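Local coordinates for UPF0345 protein ACIAD0356 (Acinetobacter sp. ADP1, PDB 3HQX), which probably catalyses the reversible phosphorolysis of diverse purine and pyrimidine nucleosides to ribose 1-phosphate and the free base, at residues A[39-53]-A[94-108]. Numbering follows the deposited sequence.
Sequences KTLGVILPTEQPLTF and LFKIETDEVLDYVCH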
ATOM      1  N   LYS A  39       1.769 -13.503  -3.854  1.00  5.83           N
ATOM      2  CA  LYS A  39       2.466 -12.391  -4.485  1.00  6.49           C
ATOM      3  C   LYS A  39       2.436 -11.218  -3.516  1.00  6.55           C
ATOM      4  O   LYS A  39       1.695 -11.265  -2.541  1.00  7.28           O
ATOM      5  CB  LYS A  39       1.798 -11.962  -5.787  1.00  6.76           C
ATOM      6  CG  LYS A  39       1.796 -13.077  -6.859  1.00  7.64           C
ATOM      7  CD  LYS A  39       1.146 -12.626  -8.149  1.00  8.17           C
ATOM      8  CE  LYS A  39       0.856 -13.788  -9.086  1.00 11.50           C
ATOM      9  NZ  LYS A  39       2.086 -14.670  -9.377  1.00 10.09           N
ATOM     10  N   THR A  40       3.315 -10.268  -3.729  1.00  7.39           N
ATOM     11  CA  THR A  40       3.318  -8.994  -2.971  1.00  8.27           C
ATOM     12  C   THR A  40       2.877  -7.922  -3.944  1.00  7.06           C
ATOM     13  O   THR A  40       3.366  -7.883  -5.085  1.00  9.93           O
ATOM     14  CB  THR A  40       4.748  -8.700  -2.526  1.00  9.94           C
ATOM     15  OG1 THR A  40       5.146  -9.788  -1.653  1.00 15.87           O
ATOM     16  CG2 THR A  40       4.805  -7.485  -1.731  1.00 15.04           C
ATOM     17  N   LEU A  41       1.942  -7.095  -3.527  1.00  6.11           N
ATOM     18  CA  LEU A  41       1.504  -5.884  -4.233  1.00  5.05           C
ATOM     19  C   LEU A  41       2.061  -4.680  -3.505  1.00  5.31           C
ATOM     20  O   LEU A  41       1.734  -4.471  -2.361  1.00  5.98           O
ATOM     21  CB  LEU A  41      -0.037  -5.833  -4.297  1.00  7.41           C
ATOM     22  CG  LEU A  41      -0.656  -4.627  -4.984  1.00  8.26           C
ATOM     23  CD1 LEU A  41      -0.190  -4.385  -6.462  1.00  8.74           C
ATOM     24  CD2 LEU A  41      -2.192  -4.740  -4.926  1.00  8.68           C
ATOM     25  N   GLY A  42       2.936  -3.935  -4.140  1.00  7.03           N
ATOM     26  CA  GLY A  42       3.662  -2.911  -3.378  1.00  8.03           C
ATOM     27  C   GLY A  42       3.887  -1.601  -4.109  1.00  7.14           C
ATOM     28  O   GLY A  42       3.621  -1.497  -5.310  1.00  5.42           O
ATOM     29  N   VAL A  43       4.364  -0.630  -3.321  1.00  6.22           N
ATOM     30  CA  VAL A  43       4.686   0.700  -3.774  1.00  7.00           C
ATOM     31  C   VAL A  43       6.073   1.029  -3.217  1.00  5.48           C
ATOM     32  O   VAL A  43       6.375   0.747  -2.045  1.00  7.01           O
ATOM     33  CB  VAL A  43       3.643   1.723  -3.291  1.00  8.51           C
ATOM     34  CG1 VAL A  43       4.122   3.171  -3.580  1.00 12.17           C
ATOM     35  CG2 VAL A  43       2.253   1.413  -3.928  1.00  7.27           C
ATOM     36  N   ILE A  44       6.888   1.593  -4.072  1.00  7.31           N
ATOM     37  CA  ILE A  44       8.157   2.225  -3.655  1.00  6.27           C
ATOM     38  C   ILE A  44       7.986   3.701  -3.967  1.00  6.30           C
ATOM     39  O   ILE A  44       7.632   4.086  -5.097  1.00  7.30           O
ATOM     40  CB  ILE A  44       9.377   1.674  -4.391  1.00  6.82           C
ATOM     41  CG1 ILE A  44       9.593   0.217  -3.995  1.00  8.49           C
ATOM     42  CG2 ILE A  44      10.659   2.500  -3.989  1.00  6.96           C
ATOM     43  CD1 ILE A  44      10.692  -0.477  -4.721  1.00  8.54           C
ATOM     44  N   LEU A  45       8.268   4.535  -2.964  1.00  7.83           N
ATOM     45  CA  LEU A  45       8.205   5.969  -3.106  1.00  8.33           C
ATOM     46  C   LEU A  45       9.571   6.524  -3.505  1.00  8.26           C
ATOM     47  O   LEU A  45      10.549   5.843  -3.368  1.00  8.91           O
ATOM     48  CB  LEU A  45       7.765   6.550  -1.783  1.00  9.86           C
ATOM     49  CG  LEU A  45       6.381   6.204  -1.268  1.00 10.88           C
ATOM     50  CD1 LEU A  45       6.186   6.853   0.086  1.00 12.12           C
ATOM     51  CD2 LEU A  45       5.348   6.695  -2.242  1.00 11.98           C
ATOM     52  N   PRO A  46       9.610   7.745  -4.017  1.00  8.55           N
ATOM     53  CA  PRO A  46      10.865   8.303  -4.531  1.00  9.07           C
ATOM     54  C   PRO A  46      12.006   8.197  -3.527  1.00 10.04           C
ATOM     55  O   PRO A  46      11.844   8.486  -2.332  1.00  9.95           O
ATOM     56  CB  PRO A  46      10.482   9.745  -4.876  1.00  9.27           C
ATOM     57  CG  PRO A  46       9.089   9.658  -5.203  1.00  9.97           C
ATOM     58  CD  PRO A  46       8.490   8.640  -4.277  1.00  8.89           C
ATOM     59  N   THR A  47      13.150   7.726  -4.012  1.00 10.59           N
ATOM     60  CA  THR A  47      14.275   7.334  -3.164  1.00 11.83           C
ATOM     61  C   THR A  47      15.391   8.372  -3.375  1.00 12.35           C
ATOM     62  O   THR A  47      15.426   9.020  -4.422  1.00 14.63           O
ATOM     63  CB  THR A  47      14.855   5.946  -3.590  1.00 11.66           C
ATOM     64  OG1 THR A  47      15.196   5.973  -4.982  1.00 14.47           O
ATOM     65  CG2 THR A  47      13.916   4.797  -3.358  1.00 10.71           C
ATOM     66  N   GLU A  48      16.233   8.552  -2.394  1.00 13.61           N
ATOM     67  CA  GLU A  48      17.455   9.355  -2.584  1.00 14.91           C
ATOM     68  C   GLU A  48      18.638   8.473  -2.841  1.00 15.46           C
ATOM     69  O   GLU A  48      19.491   8.837  -3.572  1.00 17.72           O
ATOM     70  CB  GLU A  48      17.749  10.260  -1.386  1.00 16.00           C
ATOM     71  CG  GLU A  48      16.976  11.527  -1.390  1.00 20.06           C
ATOM     72  CD  GLU A  48      17.385  12.424  -0.252  1.00 26.19           C
ATOM     73  OE1 GLU A  48      16.854  13.521  -0.150  1.00 26.60           O
ATOM     74  OE2 GLU A  48      18.251  12.016   0.545  1.00 31.09           O
ATOM     75  N   GLN A  49      18.685   7.315  -2.211  1.00 15.52           N
ATOM     76  CA  GLN A  49      19.743   6.333  -2.415  1.00 14.58           C
ATOM     77  C   GLN A  49      19.032   5.011  -2.682  1.00 14.21           C
ATOM     78  O   GLN A  49      17.828   4.861  -2.309  1.00 14.13           O
ATOM     79  CB  GLN A  49      20.647   6.174  -1.194  1.00 15.45           C
ATOM     80  CG  GLN A  49      21.326   7.467  -0.692  1.00 14.41           C
ATOM     81  CD  GLN A  49      22.248   8.106  -1.736  1.00 15.29           C
ATOM     82  OE1 GLN A  49      22.997   7.404  -2.442  1.00 11.31           O
ATOM     83  NE2 GLN A  49      22.187   9.449  -1.841  1.00 10.96           N
ATOM     84  N   PRO A  50      19.736   4.067  -3.337  1.00 13.36           N
ATOM     85  CA  PRO A  50      19.136   2.768  -3.633  1.00 12.88           C
ATOM     86  C   PRO A  50      18.694   1.988  -2.418  1.00 12.36           C
ATOM     87  O   PRO A  50      19.367   2.036  -1.336  1.00 11.99           O
ATOM     88  CB  PRO A  50      20.227   2.008  -4.383  1.00 12.96           C
ATOM     89  CG  PRO A  50      21.152   3.063  -4.898  1.00 14.49           C
ATOM     90  CD  PRO A  50      21.119   4.148  -3.842  1.00 14.31           C
ATOM     91  N   LEU A  51      17.559   1.298  -2.594  1.00 10.10           N
ATOM     92  CA  LEU A  51      17.023   0.422  -1.587  1.00  9.85           C
ATOM     93  C   LEU A  51      17.423  -1.032  -1.867  1.00  9.88           C
ATOM     94  O   LEU A  51      17.209  -1.532  -2.978  1.00 11.02           O
ATOM     95  CB  LEU A  51      15.508   0.562  -1.532  1.00 10.29           C
ATOM     96  CG  LEU A  51      15.003   1.997  -1.423  1.00 12.01           C
ATOM     97  CD1 LEU A  51      13.459   1.846  -1.360  1.00 11.24           C
ATOM     98  CD2 LEU A  51      15.623   2.744  -0.178  1.00  9.92           C
ATOM     99  N   THR A  52      17.962  -1.732  -0.862  1.00  9.84           N
ATOM    100  CA  THR A  52      18.423  -3.128  -1.049  1.00  9.45           C
ATOM    101  C   THR A  52      17.377  -4.108  -0.564  1.00 10.23           C
ATOM    102  O   THR A  52      16.968  -4.046   0.598  1.00 10.96           O
ATOM    103  CB  THR A  52      19.818  -3.457  -0.367  1.00 10.43           C
ATOM    104  OG1 THR A  52      20.851  -2.576  -0.853  1.00 11.18           O
ATOM    105  CG2 THR A  52      20.264  -4.854  -0.698  1.00  9.72           C
ATOM    106  N   PHE A  53      16.989  -5.055  -1.433  1.00  7.95           N
ATOM    107  CA  PHE A  53      16.199  -6.202  -1.045  1.00  9.63           C
ATOM    108  C   PHE A  53      16.963  -7.462  -1.275  1.00 10.29           C
ATOM    109  O   PHE A  53      17.728  -7.550  -2.261  1.00 10.11           O
ATOM    110  CB  PHE A  53      14.950  -6.274  -1.899  1.00 10.26           C
ATOM    111  CG  PHE A  53      14.021  -5.126  -1.708  1.00  9.93           C
ATOM    112  CD1 PHE A  53      13.070  -5.186  -0.734  1.00 13.73           C
ATOM    113  CD2 PHE A  53      14.143  -3.976  -2.470  1.00  9.26           C
ATOM    114  CE1 PHE A  53      12.202  -4.124  -0.564  1.00 14.83           C
ATOM    115  CE2 PHE A  53      13.302  -2.949  -2.309  1.00  7.98           C
ATOM    116  CZ  PHE A  53      12.320  -3.018  -1.377  1.00 14.13           C
ATOM    117  N   LEU A  94      20.194 -10.617  -4.261  1.00 12.92           N
ATOM    118  CA  LEU A  94      19.726  -9.284  -3.895  1.00 13.03           C
ATOM    119  C   LEU A  94      19.569  -8.388  -5.116  1.00 12.57           C
ATOM    120  O   LEU A  94      20.061  -8.686  -6.218  1.00 11.07           O
ATOM    121  CB  LEU A  94      20.686  -8.588  -2.915  1.00 13.71           C
ATOM    122  CG  LEU A  94      22.092  -8.135  -3.332  1.00 13.86           C
ATOM    123  CD1 LEU A  94      22.068  -6.969  -4.174  1.00 17.19           C
ATOM    124  CD2 LEU A  94      22.921  -7.783  -2.097  1.00 14.40           C
ATOM    125  N   PHE A  95      18.882  -7.282  -4.894  1.00 12.11           N
ATOM    126  CA  PHE A  95      18.786  -6.216  -5.872  1.00 11.30           C
ATOM    127  C   PHE A  95      18.703  -4.878  -5.163  1.00  9.57           C
ATOM    128  O   PHE A  95      18.278  -4.829  -4.019  1.00 10.94           O
ATOM    129  CB  PHE A  95      17.633  -6.462  -6.876  1.00 11.33           C
ATOM    130  CG  PHE A  95      16.236  -6.346  -6.312  1.00 10.57           C
ATOM    131  CD1 PHE A  95      15.560  -5.159  -6.411  1.00  8.99           C
ATOM    132  CD2 PHE A  95      15.596  -7.405  -5.747  1.00 11.30           C
ATOM    133  CE1 PHE A  95      14.266  -5.029  -5.995  1.00 10.19           C
ATOM    134  CE2 PHE A  95      14.273  -7.276  -5.326  1.00 10.49           C
ATOM    135  CZ  PHE A  95      13.634  -6.076  -5.438  1.00  9.74           C
ATOM    136  N   LYS A  96      19.131  -3.820  -5.849  1.00  8.82           N
ATOM    137  CA  LYS A  96      19.158  -2.467  -5.321  1.00  9.36           C
ATOM    138  C   LYS A  96      18.409  -1.599  -6.294  1.00  9.51           C
ATOM    139  O   LYS A  96      18.750  -1.588  -7.473  1.00  9.53           O
ATOM    140  CB  LYS A  96      20.588  -1.964  -5.173  1.00  8.98           C
ATOM    141  CG  LYS A  96      21.494  -2.883  -4.327  1.00 11.60           C
ATOM    142  CD  LYS A  96      22.861  -2.252  -4.059  1.00 15.79           C
ATOM    143  CE  LYS A  96      23.598  -3.048  -3.039  1.00 20.15           C
ATOM    144  NZ  LYS A  96      23.511  -4.493  -3.390  1.00 22.96           N
ATOM    145  N   ILE A  97      17.368  -0.933  -5.806  1.00  8.79           N
ATOM    146  CA  ILE A  97      16.397  -0.287  -6.640  1.00  9.11           C
ATOM    147  C   ILE A  97      16.271   1.191  -6.271  1.00  8.58           C
ATOM    148  O   ILE A  97      16.306   1.571  -5.077  1.00  8.63           O
ATOM    149  CB  ILE A  97      15.041  -1.031  -6.573  1.00  9.07           C
ATOM    150  CG1 ILE A  97      14.010  -0.440  -7.560  1.00  9.30           C
ATOM    151  CG2 ILE A  97      14.476  -1.020  -5.138  1.00  9.84           C
ATOM    152  CD1 ILE A  97      12.835  -1.427  -7.901  1.00  8.02           C
ATOM    153  N   GLU A  98      16.163   2.021  -7.296  1.00  8.85           N
ATOM    154  CA  GLU A  98      15.931   3.465  -7.113  1.00  9.34           C
ATOM    155  C   GLU A  98      14.788   3.917  -8.026  1.00  7.91           C
ATOM    156  O   GLU A  98      14.583   3.366  -9.110  1.00  6.28           O
ATOM    157  CB  GLU A  98      17.226   4.293  -7.306  1.00 11.15           C
ATOM    158  CG  GLU A  98      18.126   3.772  -8.337  1.00 16.36           C
ATOM    159  CD  GLU A  98      19.466   4.498  -8.415  1.00 19.72           C
ATOM    160  OE1 GLU A  98      20.227   4.513  -7.441  1.00 24.44           O
ATOM    161  OE2 GLU A  98      19.746   5.047  -9.467  1.00 23.12           O
ATOM    162  N   THR A  99      14.068   4.938  -7.578  1.00  8.52           N
ATOM    163  CA  THR A  99      13.036   5.524  -8.379  1.00  8.13           C
ATOM    164  C   THR A  99      12.855   6.990  -8.038  1.00  8.73           C
ATOM    165  O   THR A  99      13.146   7.384  -6.902  1.00 10.43           O
ATOM    166  CB  THR A  99      11.679   4.763  -8.185  1.00  8.65           C
ATOM    167  OG1 THR A  99      10.730   5.311  -9.098  1.00  8.38           O
ATOM    168  CG2 THR A  99      11.173   4.838  -6.711  1.00  9.01           C
ATOM    169  N   ASP A 100      12.431   7.788  -9.009  1.00  7.26           N
ATOM    170  CA  ASP A 100      12.188   9.256  -8.794  1.00  8.26           C
ATOM    171  C   ASP A 100      10.692   9.602  -8.679  1.00  7.90           C
ATOM    172  O   ASP A 100      10.308  10.767  -8.463  1.00  7.84           O
ATOM    173  CB  ASP A 100      12.796  10.068  -9.952  1.00  8.52           C
ATOM    174  CG  ASP A 100      14.308   9.927 -10.045  1.00 12.55           C
ATOM    175  OD1 ASP A 100      14.967   9.708  -9.002  1.00 15.44           O
ATOM    176  OD2 ASP A 100      14.837  10.067 -11.180  1.00 19.50           O
ATOM    177  N   GLU A 101       9.847   8.592  -8.890  1.00  7.94           N
ATOM    178  CA  GLU A 101       8.398   8.747  -8.858  1.00  8.18           C
ATOM    179  C   GLU A 101       7.799   7.555  -8.123  1.00  7.16           C
ATOM    180  O   GLU A 101       8.497   6.599  -7.782  1.00  8.02           O
ATOM    181  CB  GLU A 101       7.784   8.812 -10.270  1.00  9.18           C
ATOM    182  CG  GLU A 101       8.293   9.985 -11.190  1.00 10.61           C
ATOM    183  CD  GLU A 101       7.778  11.310 -10.794  1.00 13.44           C
ATOM    184  OE1 GLU A 101       6.682  11.385 -10.197  1.00 17.51           O
ATOM    185  OE2 GLU A 101       8.450  12.307 -11.155  1.00 15.24           O
ATOM    186  N   VAL A 102       6.532   7.650  -7.794  1.00  8.15           N
ATOM    187  CA  VAL A 102       5.831   6.468  -7.270  1.00  7.16           C
ATOM    188  C   VAL A 102       6.024   5.288  -8.218  1.00  6.75           C
ATOM    189  O   VAL A 102       5.841   5.425  -9.432  1.00  7.62           O
ATOM    190  CB  VAL A 102       4.344   6.732  -7.014  1.00  7.40           C
ATOM    191  CG1 VAL A 102       3.591   5.443  -6.641  1.00  6.98           C
ATOM    192  CG2 VAL A 102       4.208   7.805  -5.891  1.00  9.41           C
ATOM    193  N   LEU A 103       6.400   4.160  -7.639  1.00  7.12           N
ATOM    194  CA  LEU A 103       6.610   2.926  -8.378  1.00  6.00           C
ATOM    195  C   LEU A 103       5.684   1.852  -7.840  1.00  6.54           C
ATOM    196  O   LEU A 103       5.783   1.475  -6.655  1.00  8.14           O
ATOM    197  CB  LEU A 103       8.065   2.434  -8.220  1.00  6.51           C
ATOM    198  CG  LEU A 103       8.477   1.247  -9.071  1.00  5.63           C
ATOM    199  CD1 LEU A 103       8.688   1.686 -10.553  1.00  5.92           C
ATOM    200  CD2 LEU A 103       9.648   0.467  -8.466  1.00  7.66           C
ATOM    201  N   ASP A 104       4.763   1.369  -8.680  1.00  6.19           N
ATOM    202  CA  ASP A 104       3.909   0.246  -8.274  1.00  6.52           C
ATOM    203  C   ASP A 104       4.492  -1.008  -8.859  1.00  5.39           C
ATOM    204  O   ASP A 104       4.893  -1.037 -10.015  1.00  5.17           O
ATOM    205  CB  ASP A 104       2.484   0.404  -8.835  1.00  6.19           C
ATOM    206  CG  ASP A 104       1.738   1.585  -8.201  1.00  7.94           C
ATOM    207  OD1 ASP A 104       0.989   1.355  -7.233  1.00  8.43           O
ATOM    208  OD2 ASP A 104       1.873   2.726  -8.711  1.00  7.62           O
ATOM    209  N   TYR A 105       4.503  -2.064  -8.063  1.00  6.48           N
ATOM    210  CA  TYR A 105       5.046  -3.344  -8.508  1.00  7.35           C
ATOM    211  C   TYR A 105       4.246  -4.536  -7.971  1.00  7.56           C
ATOM    212  O   TYR A 105       3.482  -4.433  -6.990  1.00  8.41           O
ATOM    213  CB  TYR A 105       6.535  -3.477  -8.125  1.00  6.60           C
ATOM    214  CG  TYR A 105       6.732  -3.628  -6.641  1.00  7.44           C
ATOM    215  CD1 TYR A 105       6.682  -4.877  -6.044  1.00  9.81           C
ATOM    216  CD2 TYR A 105       6.937  -2.528  -5.830  1.00  8.56           C
ATOM    217  CE1 TYR A 105       6.788  -5.038  -4.678  1.00 12.49           C
ATOM    218  CE2 TYR A 105       7.069  -2.678  -4.445  1.00 10.54           C
ATOM    219  CZ  TYR A 105       6.978  -3.921  -3.892  1.00 10.57           C
ATOM    220  OH  TYR A 105       7.120  -3.999  -2.526  1.00 11.30           O
ATOM    221  N   VAL A 106       4.423  -5.669  -8.672  1.00  7.55           N
ATOM    222  CA  VAL A 106       4.024  -6.985  -8.132  1.00  7.99           C
ATOM    223  C   VAL A 106       5.298  -7.838  -8.062  1.00  7.44           C
ATOM    224  O   VAL A 106       6.071  -7.940  -9.040  1.00  9.24           O
ATOM    225  CB  VAL A 106       3.008  -7.643  -9.037  1.00  7.51           C
ATOM    226  CG1 VAL A 106       2.709  -9.065  -8.530  1.00  8.52           C
ATOM    227  CG2 VAL A 106       1.679  -6.842  -9.032  1.00  8.15           C
ATOM    228  N   CYS A 107       5.507  -8.450  -6.902  1.00  8.62           N
ATOM    229  CA  CYS A 107       6.562  -9.403  -6.704  1.00  8.98           C
ATOM    230  C   CYS A 107       5.947 -10.782  -6.779  1.00  8.63           C
ATOM    231  O   CYS A 107       5.114 -11.162  -5.959  1.00  8.81           O
ATOM    232  CB  CYS A 107       7.260  -9.163  -5.377  1.00  9.36           C
ATOM    233  SG  CYS A 107       8.706 -10.192  -5.148  1.00 14.03           S
ATOM    234  N   HIS A 108       6.438 -11.543  -7.767  1.00  8.23           N
ATOM    235  CA  HIS A 108       6.022 -12.900  -8.018  1.00  8.77           C
ATOM    236  C   HIS A 108       7.036 -13.849  -7.407  1.00 12.92           C
ATOM    237  O   HIS A 108       8.216 -13.791  -7.717  1.00 10.92           O
ATOM    238  CB  HIS A 108       5.963 -13.156  -9.521  1.00  8.97           C
ATOM    239  CG  HIS A 108       4.966 -12.332 -10.251  1.00  6.00           C
ATOM    240  ND1 HIS A 108       5.253 -11.092 -10.785  1.00 11.08           N
ATOM    241  CD2 HIS A 108       3.663 -12.567 -10.520  1.00  4.62           C
ATOM    242  CE1 HIS A 108       4.157 -10.615 -11.356  1.00  5.97           C
ATOM    243  NE2 HIS A 108       3.190 -11.484 -11.222  1.00 11.12           N
TER
HETATM  244  O   HOH W   1       0.823  -1.067  -6.046  1.00  6.30           O
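Gly42 and Tyr105 exchange a pair of backbone hydrogen bonds, as do Thr40 with Cys107 and Ile44 with Leu103, joining strands 39-44 and 103-108 antiparallel in one sheet. Strands 51-53 and 94-98 repeat the pattern in the facing sheet, where Leu51 pairs with Ile97 and Phe53 with Phe95. Between the two sets of pairs, Thr47 N donates to Thr99 O at 2.9 Å, while Thr99 N turns to a side chain, Thr47 OG1, at 3.0 Å. That hydroxyl is within reach because chi1 of 55° sets it between the backbone N and carbonyl carbon of Thr47. Thr99 OG1 is hydrogen-bonded to Glu67 O, and Glu101 N makes a weak bond to it.

The meeting faces are largely apolar. Within one sheet Tyr105 lays a ring face over Gly42, whose CA sits 3.8 Å from the ring centroid; within the other, Phe53 CB rests 3.6 Å above the Phe95 ring plane. From sheet to sheet, Ile44 CD1 meets Ile97 CG2 tip to tip at 3.8 Å. On the other face of the first sheet, a water lies 2.7 Å from buried Asp104 OD1 and 2.9 Å from Gly42 O, bridging the two. Ser18 of the second subunit hydrogen-bonds OD1, and its Lys17 forms a salt bridge with OD2. Along the paired strands of this cupin-type sandwich backbone donors and acceptors thus satisfy one another, the Thr47 hydroxyl stands in for a carbonyl where pairing breaks off, and the Asp104 carboxylate ties the fold to its dimer partner.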